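Local coordinates for phosphoacetylglucosamine mutase (Aspergillus lentulus, PDB 5O9X), which catalyses the interconversion of N-acetylglucosamine 6-phosphate and N-acetylglucosamine 1-phosphate, a step on the route to UDP-N-acetylglucosamine, at residues Q336-S344 with A512-A520; T359-H367 with V377-G385. The protein carries 1 engineered substitution. All coordinates share one frame; numbering follows the deposited sequence.

Along the chain, both segments of interaction 2 (359-367, 377-385) fall between the two of interaction 1 (336-344, 512-520), and the centres of the contacts lie about 13 Å apart. They share the mixed sheet of domain III, where strands 332-337 and 375-379 are neighbours. Direct links join them as well: Gln336 O and Thr359 N probably form a hydrogen bond across adjacent strands, and Tyr339 packs on Thr361. Interaction 2 stays inside domain III, whereas interaction 1 connects that domain to the C-terminal one. Both reach the bound glucose 1,6-bisphosphate, interaction 2 holding sugar hydroxyls and the 1-phosphate, and Arg514 of interaction 1 the 6-phosphate.

Interaction 1. Residues Q336-S344 with A512-A520; sequences QTAYANGSS and AVRVYAEAA. With G16 (1,6-di-O-phosphono-alpha-D-glucopyranose), chain B.
Tyr339 and Asn341 lie across from strand 513-518, their CA atoms 6.9 Å from Tyr516 CA and 7.4 Å from Glu518 CA respectively, on a connection that leaves strand 332-337 by a type I turn and enters helix 342-350. Three alternate strand residues, Arg514, Tyr516 and Glu518, point toward this connection. Glu518 reaches it with an extended chain: OE1 takes the N-H of Gly342 on its syn side at 2.8 Å (161° at the hydrogen), and the hydroxyl of Tyr516 on its anti side, OH to OE1 2.6 Å. The carboxylate thus meets a backbone N-H in the first turn of the helix, where the helix dipole would probably favour its negative charge; OE2 pairs with Arg501. Asn341 caps the same helix, OD1 accepting from Ser343 N, and its amide stands almost perpendicular to the Tyr516 ring. Its ND2 donates to Leu456 O and to a water that bonds weakly to Tyr516 OH. Farther along, the side chains of Tyr339 and Tyr516 run alongside each other in opposite senses, Tyr339 CE1 resting 4.0 Å from Tyr516 CB. With CG anti to its carbonyl carbon (chi1 -74°), Tyr339 carries its hydroxyl out to Arg514, where Tyr339 OH lies 3.5 Å from Arg514 CB. A water bridges this OH to Arg514 O, and Arg505 is a further partner of the hydroxyl. Beyond, Arg514 presents its guanidinium edge to the 6-phosphate, giving NE to O1P at 2.8 Å and NH2 to O2P at 2.9 Å; Glu510 forms a salt bridge with NH2. This is the interface between domain III and the C-terminal domain of an alpha-D-phosphohexomutase, bordering the phosphate-binding site characteristic of the C-terminal domain in this family.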
# COMPACT_ATOMS: atom_id res chain seq x y z
N GLN A 336 -7.33 -11.42 -1.04
CA GLN A 336 -8.02 -10.39 -1.79
C GLN A 336 -8.83 -9.53 -0.83
O GLN A 336 -8.96 -9.87 0.38
CB GLN A 336 -8.93 -10.99 -2.90
CG GLN A 336 -8.16 -11.88 -3.94
CD GLN A 336 -9.07 -12.18 -5.09
OE1 GLN A 336 -10.09 -12.84 -4.93
NE2 GLN A 336 -8.75 -11.67 -6.24
N THR A 337 -9.41 -8.44 -1.35
CA THR A 337 -10.53 -7.79 -0.65
C THR A 337 -11.78 -7.85 -1.54
O THR A 337 -11.72 -8.30 -2.70
CB THR A 337 -10.22 -6.36 -0.17
OG1 THR A 337 -10.17 -5.43 -1.31
CG2 THR A 337 -8.79 -6.33 0.47
N ALA A 338 -12.87 -7.28 -1.04
CA ALA A 338 -14.17 -7.33 -1.73
C ALA A 338 -14.13 -6.46 -3.00
O ALA A 338 -14.95 -6.69 -3.88
CB ALA A 338 -15.27 -6.89 -0.74
N TYR A 339 -13.13 -5.56 -3.14
CA TYR A 339 -13.03 -4.72 -4.34
C TYR A 339 -12.47 -5.55 -5.50
O TYR A 339 -12.44 -5.03 -6.65
CB TYR A 339 -12.07 -3.54 -4.07
CG TYR A 339 -12.74 -2.52 -3.16
CD1 TYR A 339 -13.75 -1.70 -3.67
CD2 TYR A 339 -12.47 -2.50 -1.80
CE1 TYR A 339 -14.42 -0.80 -2.87
CE2 TYR A 339 -13.13 -1.57 -0.97
CZ TYR A 339 -14.13 -0.78 -1.53
OH TYR A 339 -14.86 0.09 -0.73
N ALA A 340 -11.93 -6.77 -5.24
CA ALA A 340 -11.42 -7.57 -6.34
C ALA A 340 -12.52 -7.94 -7.34
O ALA A 340 -13.64 -8.31 -6.94
CB ALA A 340 -10.76 -8.87 -5.84
N ASN A 341 -12.22 -7.83 -8.61
CA ASN A 341 -13.21 -8.22 -9.62
C ASN A 341 -13.56 -9.72 -9.46
O ASN A 341 -12.67 -10.56 -9.26
CB ASN A 341 -12.61 -8.01 -11.00
CG ASN A 341 -13.66 -8.02 -12.06
OD1 ASN A 341 -14.07 -9.10 -12.51
ND2 ASN A 341 -14.14 -6.84 -12.43
N GLY A 342 -14.86 -10.05 -9.52
CA GLY A 342 -15.29 -11.46 -9.33
C GLY A 342 -14.60 -12.38 -10.31
O GLY A 342 -14.43 -13.51 -9.99
N SER A 343 -14.28 -11.91 -11.51
CA SER A 343 -13.59 -12.78 -12.46
C SER A 343 -12.17 -13.20 -11.98
O SER A 343 -11.70 -14.34 -12.34
CB SER A 343 -13.46 -12.14 -13.82
OG SER A 343 -14.76 -12.02 -14.41
N SER A 344 -11.50 -12.35 -11.20
CA SER A 344 -10.15 -12.65 -10.71
C SER A 344 -10.25 -13.74 -9.64
O SER A 344 -9.45 -14.67 -9.62
CB SER A 344 -9.42 -11.38 -10.14
OG SER A 344 -10.03 -10.94 -8.94
N ALA A 512 -16.01 9.91 2.78
CA ALA A 512 -17.00 9.45 1.82
C ALA A 512 -17.39 8.02 2.17
O ALA A 512 -16.70 7.36 2.98
CB ALA A 512 -16.37 9.42 0.43
N VAL A 513 -18.49 7.56 1.54
CA VAL A 513 -18.82 6.17 1.47
C VAL A 513 -18.48 5.70 0.04
O VAL A 513 -18.93 6.33 -0.96
CB VAL A 513 -20.32 5.92 1.80
CG1 VAL A 513 -20.75 4.46 1.58
CG2 VAL A 513 -20.46 6.18 3.31
N ARG A 514 -17.87 4.49 -0.05
CA ARG A 514 -17.56 3.94 -1.38
C ARG A 514 -18.60 2.93 -1.79
O ARG A 514 -18.94 2.07 -0.99
CB ARG A 514 -16.19 3.23 -1.35
CG ARG A 514 -15.04 4.15 -0.94
CD ARG A 514 -13.67 3.54 -1.33
NE ARG A 514 -12.54 4.35 -0.78
CZ ARG A 514 -12.16 5.55 -1.26
NH1 ARG A 514 -12.87 6.14 -2.27
NH2 ARG A 514 -11.08 6.17 -0.69
N VAL A 515 -19.00 2.98 -3.06
CA VAL A 515 -19.88 1.96 -3.62
C VAL A 515 -19.09 1.27 -4.72
O VAL A 515 -18.57 1.94 -5.63
CB VAL A 515 -21.17 2.59 -4.20
CG1 VAL A 515 -21.99 1.57 -5.03
CG2 VAL A 515 -22.01 3.18 -3.01
N TYR A 516 -19.17 -0.05 -4.70
CA TYR A 516 -18.60 -0.84 -5.79
C TYR A 516 -19.73 -1.67 -6.37
O TYR A 516 -20.58 -2.20 -5.63
CB TYR A 516 -17.52 -1.76 -5.15
CG TYR A 516 -17.00 -2.79 -6.17
CD1 TYR A 516 -16.03 -2.40 -7.10
CD2 TYR A 516 -17.59 -4.10 -6.28
CE1 TYR A 516 -15.54 -3.33 -8.10
CE2 TYR A 516 -17.10 -5.03 -7.28
CZ TYR A 516 -16.10 -4.61 -8.18
OH TYR A 516 -15.62 -5.48 -9.20
N ALA A 517 -19.75 -1.83 -7.71
CA ALA A 517 -20.68 -2.76 -8.31
C ALA A 517 -19.96 -3.44 -9.48
O ALA A 517 -19.20 -2.79 -10.16
CB ALA A 517 -21.97 -2.06 -8.78
N GLU A 518 -20.26 -4.70 -9.69
CA GLU A 518 -19.89 -5.41 -10.89
C GLU A 518 -21.15 -6.16 -11.43
O GLU A 518 -22.07 -6.48 -10.66
CB GLU A 518 -18.71 -6.35 -10.65
CG GLU A 518 -19.02 -7.45 -9.63
CD GLU A 518 -17.82 -8.35 -9.31
OE1 GLU A 518 -16.65 -7.84 -9.45
OE2 GLU A 518 -18.05 -9.51 -8.84
N ALA A 519 -21.19 -6.38 -12.74
CA ALA A 519 -22.20 -7.29 -13.30
C ALA A 519 -21.67 -7.82 -14.63
O ALA A 519 -20.56 -7.43 -15.04
CB ALA A 519 -23.53 -6.53 -13.48
N ALA A 520 -22.47 -8.59 -15.38
CA ALA A 520 -21.96 -9.21 -16.61
C ALA A 520 -21.81 -8.27 -17.76
O ALA A 520 -21.07 -8.53 -18.70
CB ALA A 520 -22.88 -10.38 -17.00
C1 G16 B . -4.84 3.30 1.82
C2 G16 B . -4.57 1.90 2.36
C3 G16 B . -5.14 0.83 1.38
C4 G16 B . -6.62 1.00 1.06
C5 G16 B . -6.82 2.41 0.52
C6 G16 B . -8.26 2.85 0.43
O1 G16 B . -4.15 3.46 0.57
O2 G16 B . -3.16 1.64 2.64
O3 G16 B . -4.82 -0.40 1.90
O4 G16 B . -7.16 0.06 0.03
O5 G16 B . -6.32 3.41 1.44
O6 G16 B . -8.83 2.78 1.82
P G16 B . -10.35 3.30 2.06
O1P G16 B . -11.28 2.61 1.03
O2P G16 B . -10.37 4.83 1.80
O3P G16 B . -10.70 3.07 3.54
P' G16 B . -3.02 4.61 0.32
O1X G16 B . -2.23 4.80 1.64
O2X G16 B . -3.78 5.95 0.07
O3X G16 B . -2.27 4.27 -0.93
O HOH W 1 -17.48 -0.09 -1.54
O HOH W 2 -13.21 -4.55 -11.28

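Interaction 2. Residues T359-H367 with V377-G385; sequences TNTGVKHLH and VYFEANGHG. With G16 (1,6-di-O-phosphono-alpha-D-glucopyranose), chain B.
Gly362, at the N-cap of helix 363-370, meets Glu380, which opens the sugar-binding loop of domain III, a hallmark of the phosphohexomutase fold. Glu380 takes two ligand hydroxyls with its carboxylate: G16 O3 donates to OE1 in a very short bond, and G16 O4 to OE2 at 2.8 Å. OE2 also accepts from Gly362 N at 3.1 Å, the donor lying well above the carboxylate plane, and from a water that contacts Thr361 OG1. Val363 N, at the start of helix 363-370, donates to O3, while Asn382 ND2 adds a weak bond to O4. At the other end of the sugar, His384 NE2 points in the ring plane at the 1-phosphate and donates to O3X at 2.7 Å; Val363 CG2 packs against its ND1 at 3.6 Å. The loop is shaped by a type I turn from Glu380 to Gly383 and an Asx turn, in which Asn382 OD1 accepts from His384 N. Behind it, both methyls of Leu366 lie against Glu380 CG, and helix residues 363-367 run nearly antiparallel to strand residues 377-379. Tyr378, with CG between its backbone N and carbonyl carbon (chi1 58°), turns one ring face to this helix, and His367 CA sits over that face, 4.0 Å from the Tyr378 ring centroid.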
# COMPACT_ATOMS: atom_id res chain seq x y z
N THR A 359 -10.30 -10.37 2.89
CA THR A 359 -10.14 -9.67 4.15
C THR A 359 -10.70 -8.25 4.05
O THR A 359 -11.07 -7.79 2.95
CB THR A 359 -8.65 -9.54 4.63
OG1 THR A 359 -7.96 -8.59 3.81
CG2 THR A 359 -7.90 -10.90 4.58
N ASN A 360 -10.73 -7.55 5.18
CA ASN A 360 -11.06 -6.10 5.17
C ASN A 360 -10.07 -5.30 4.31
O ASN A 360 -8.92 -5.74 4.13
CB ASN A 360 -10.98 -5.51 6.60
CG ASN A 360 -12.13 -5.95 7.50
OD1 ASN A 360 -12.97 -6.77 7.13
ND2 ASN A 360 -12.14 -5.42 8.72
N THR A 361 -10.50 -4.13 3.84
CA THR A 361 -9.65 -3.18 3.15
C THR A 361 -8.55 -2.69 4.08
O THR A 361 -8.78 -2.43 5.29
CB THR A 361 -10.50 -2.03 2.61
OG1 THR A 361 -11.11 -2.50 1.42
CG2 THR A 361 -9.68 -0.79 2.26
N GLY A 362 -7.35 -2.58 3.50
CA GLY A 362 -6.20 -1.98 4.26
C GLY A 362 -5.12 -3.08 4.31
O GLY A 362 -5.35 -4.20 4.81
N VAL A 363 -3.91 -2.76 3.84
CA VAL A 363 -2.76 -3.68 3.77
C VAL A 363 -2.49 -4.49 5.09
O VAL A 363 -2.17 -5.67 5.06
CB VAL A 363 -1.44 -2.86 3.43
CG1 VAL A 363 -0.23 -3.80 3.36
CG2 VAL A 363 -1.59 -2.18 2.09
N LYS A 364 -2.68 -3.87 6.22
CA LYS A 364 -2.48 -4.53 7.49
C LYS A 364 -3.28 -5.84 7.56
O LYS A 364 -2.76 -6.90 7.92
CB LYS A 364 -2.79 -3.53 8.64
CG LYS A 364 -4.27 -3.00 8.71
CD LYS A 364 -4.39 -1.59 9.34
CE LYS A 364 -5.78 -1.22 9.89
NZ LYS A 364 -5.90 0.22 10.41
N HIS A 365 -4.56 -5.78 7.18
CA HIS A 365 -5.42 -6.97 7.14
C HIS A 365 -4.99 -8.02 6.12
O HIS A 365 -5.13 -9.25 6.37
CB HIS A 365 -6.86 -6.53 6.86
CG HIS A 365 -7.36 -5.56 7.90
ND1 HIS A 365 -7.49 -5.89 9.23
CD2 HIS A 365 -7.76 -4.27 7.79
CE1 HIS A 365 -7.96 -4.85 9.89
NE2 HIS A 365 -8.12 -3.84 9.05
N LEU A 366 -4.59 -7.56 4.92
CA LEU A 366 -4.19 -8.56 3.91
C LEU A 366 -2.92 -9.29 4.34
O LEU A 366 -2.82 -10.49 4.11
CB LEU A 366 -3.92 -7.95 2.49
CG LEU A 366 -5.22 -7.55 1.74
CD1 LEU A 366 -5.76 -6.14 2.13
CD2 LEU A 366 -4.89 -7.48 0.22
N HIS A 367 -1.96 -8.53 4.88
CA HIS A 367 -0.65 -9.04 5.31
C HIS A 367 -0.90 -10.08 6.38
O HIS A 367 -0.38 -11.21 6.28
CB HIS A 367 0.21 -7.93 5.91
CG HIS A 367 1.52 -8.42 6.47
ND1 HIS A 367 1.81 -8.39 7.82
CD2 HIS A 367 2.59 -8.99 5.86
CE1 HIS A 367 3.01 -8.93 8.01
NE2 HIS A 367 3.49 -9.31 6.84
N VAL A 377 0.29 -14.41 -1.56
CA VAL A 377 0.31 -13.34 -2.57
C VAL A 377 -0.83 -12.42 -2.12
O VAL A 377 -1.98 -12.89 -1.97
CB VAL A 377 0.03 -13.87 -3.96
CG1 VAL A 377 -0.06 -12.70 -4.99
CG2 VAL A 377 1.15 -14.83 -4.36
N TYR A 378 -0.56 -11.13 -1.87
CA TYR A 378 -1.70 -10.26 -1.55
C TYR A 378 -1.67 -8.89 -2.22
O TYR A 378 -0.71 -8.16 -2.08
CB TYR A 378 -1.87 -10.13 -0.04
CG TYR A 378 -0.70 -9.58 0.74
CD1 TYR A 378 -0.65 -8.22 1.19
CD2 TYR A 378 0.34 -10.43 1.08
CE1 TYR A 378 0.47 -7.78 1.94
CE2 TYR A 378 1.44 -10.00 1.80
CZ TYR A 378 1.47 -8.72 2.26
OH TYR A 378 2.60 -8.44 2.98
N PHE A 379 -2.70 -8.60 -3.00
CA PHE A 379 -2.89 -7.27 -3.65
C PHE A 379 -4.30 -6.74 -3.39
O PHE A 379 -5.21 -7.55 -3.36
CB PHE A 379 -2.57 -7.36 -5.16
CG PHE A 379 -1.09 -7.34 -5.47
CD1 PHE A 379 -0.49 -6.19 -5.91
CD2 PHE A 379 -0.31 -8.51 -5.28
CE1 PHE A 379 0.89 -6.14 -6.17
CE2 PHE A 379 1.07 -8.50 -5.52
CZ PHE A 379 1.64 -7.29 -5.99
N GLU A 380 -4.48 -5.41 -3.31
CA GLU A 380 -5.77 -4.82 -3.42
C GLU A 380 -5.91 -4.44 -4.86
O GLU A 380 -4.86 -4.21 -5.52
CB GLU A 380 -5.86 -3.58 -2.50
CG GLU A 380 -5.80 -4.05 -1.03
CD GLU A 380 -5.90 -2.88 -0.07
OE1 GLU A 380 -4.89 -2.16 0.13
OE2 GLU A 380 -6.98 -2.67 0.46
N ALA A 381 -7.15 -4.38 -5.37
CA ALA A 381 -7.40 -4.01 -6.77
C ALA A 381 -6.73 -2.68 -7.12
O ALA A 381 -6.37 -2.47 -8.28
CB ALA A 381 -8.97 -3.98 -7.03
N ASN A 382 -6.65 -1.75 -6.15
CA ASN A 382 -6.12 -0.41 -6.39
C ASN A 382 -4.60 -0.44 -6.65
O ASN A 382 -3.99 0.61 -6.92
CB ASN A 382 -6.42 0.54 -5.17
CG ASN A 382 -5.76 0.09 -3.87
OD1 ASN A 382 -4.72 -0.53 -3.88
ND2 ASN A 382 -6.36 0.44 -2.73
N GLY A 383 -3.96 -1.63 -6.47
CA GLY A 383 -2.51 -1.77 -6.81
C GLY A 383 -1.54 -1.76 -5.64
O GLY A 383 -0.33 -1.85 -5.83
N HIS A 384 -2.04 -1.72 -4.42
CA HIS A 384 -1.21 -2.11 -3.27
C HIS A 384 -0.96 -3.57 -3.22
O HIS A 384 -1.86 -4.38 -3.54
CB HIS A 384 -1.99 -1.81 -1.98
CG HIS A 384 -1.68 -0.48 -1.42
ND1 HIS A 384 -0.49 -0.22 -0.73
CD2 HIS A 384 -2.36 0.69 -1.46
CE1 HIS A 384 -0.51 1.05 -0.31
NE2 HIS A 384 -1.63 1.62 -0.74
N GLY A 385 0.27 -3.98 -2.91
CA GLY A 385 0.40 -5.34 -2.49
C GLY A 385 1.82 -5.89 -2.71
O GLY A 385 2.74 -5.15 -3.09
C1 G16 B . -4.84 3.30 1.82
C2 G16 B . -4.57 1.90 2.36
C3 G16 B . -5.14 0.83 1.38
C4 G16 B . -6.62 1.00 1.06
C5 G16 B . -6.82 2.41 0.52
C6 G16 B . -8.26 2.85 0.43
O1 G16 B . -4.15 3.46 0.57
O2 G16 B . -3.16 1.64 2.64
O3 G16 B . -4.82 -0.40 1.90
O4 G16 B . -7.16 0.06 0.03
O5 G16 B . -6.32 3.41 1.44
O6 G16 B . -8.83 2.78 1.82
P G16 B . -10.35 3.30 2.06
O1P G16 B . -11.28 2.61 1.03
O2P G16 B . -10.37 4.83 1.80
O3P G16 B . -10.70 3.07 3.54
P' G16 B . -3.02 4.61 0.32
O1X G16 B . -2.23 4.80 1.64
O2X G16 B . -3.78 5.95 0.07
O3X G16 B . -2.27 4.27 -0.93
O HOH W 3 -9.29 -3.01 -0.67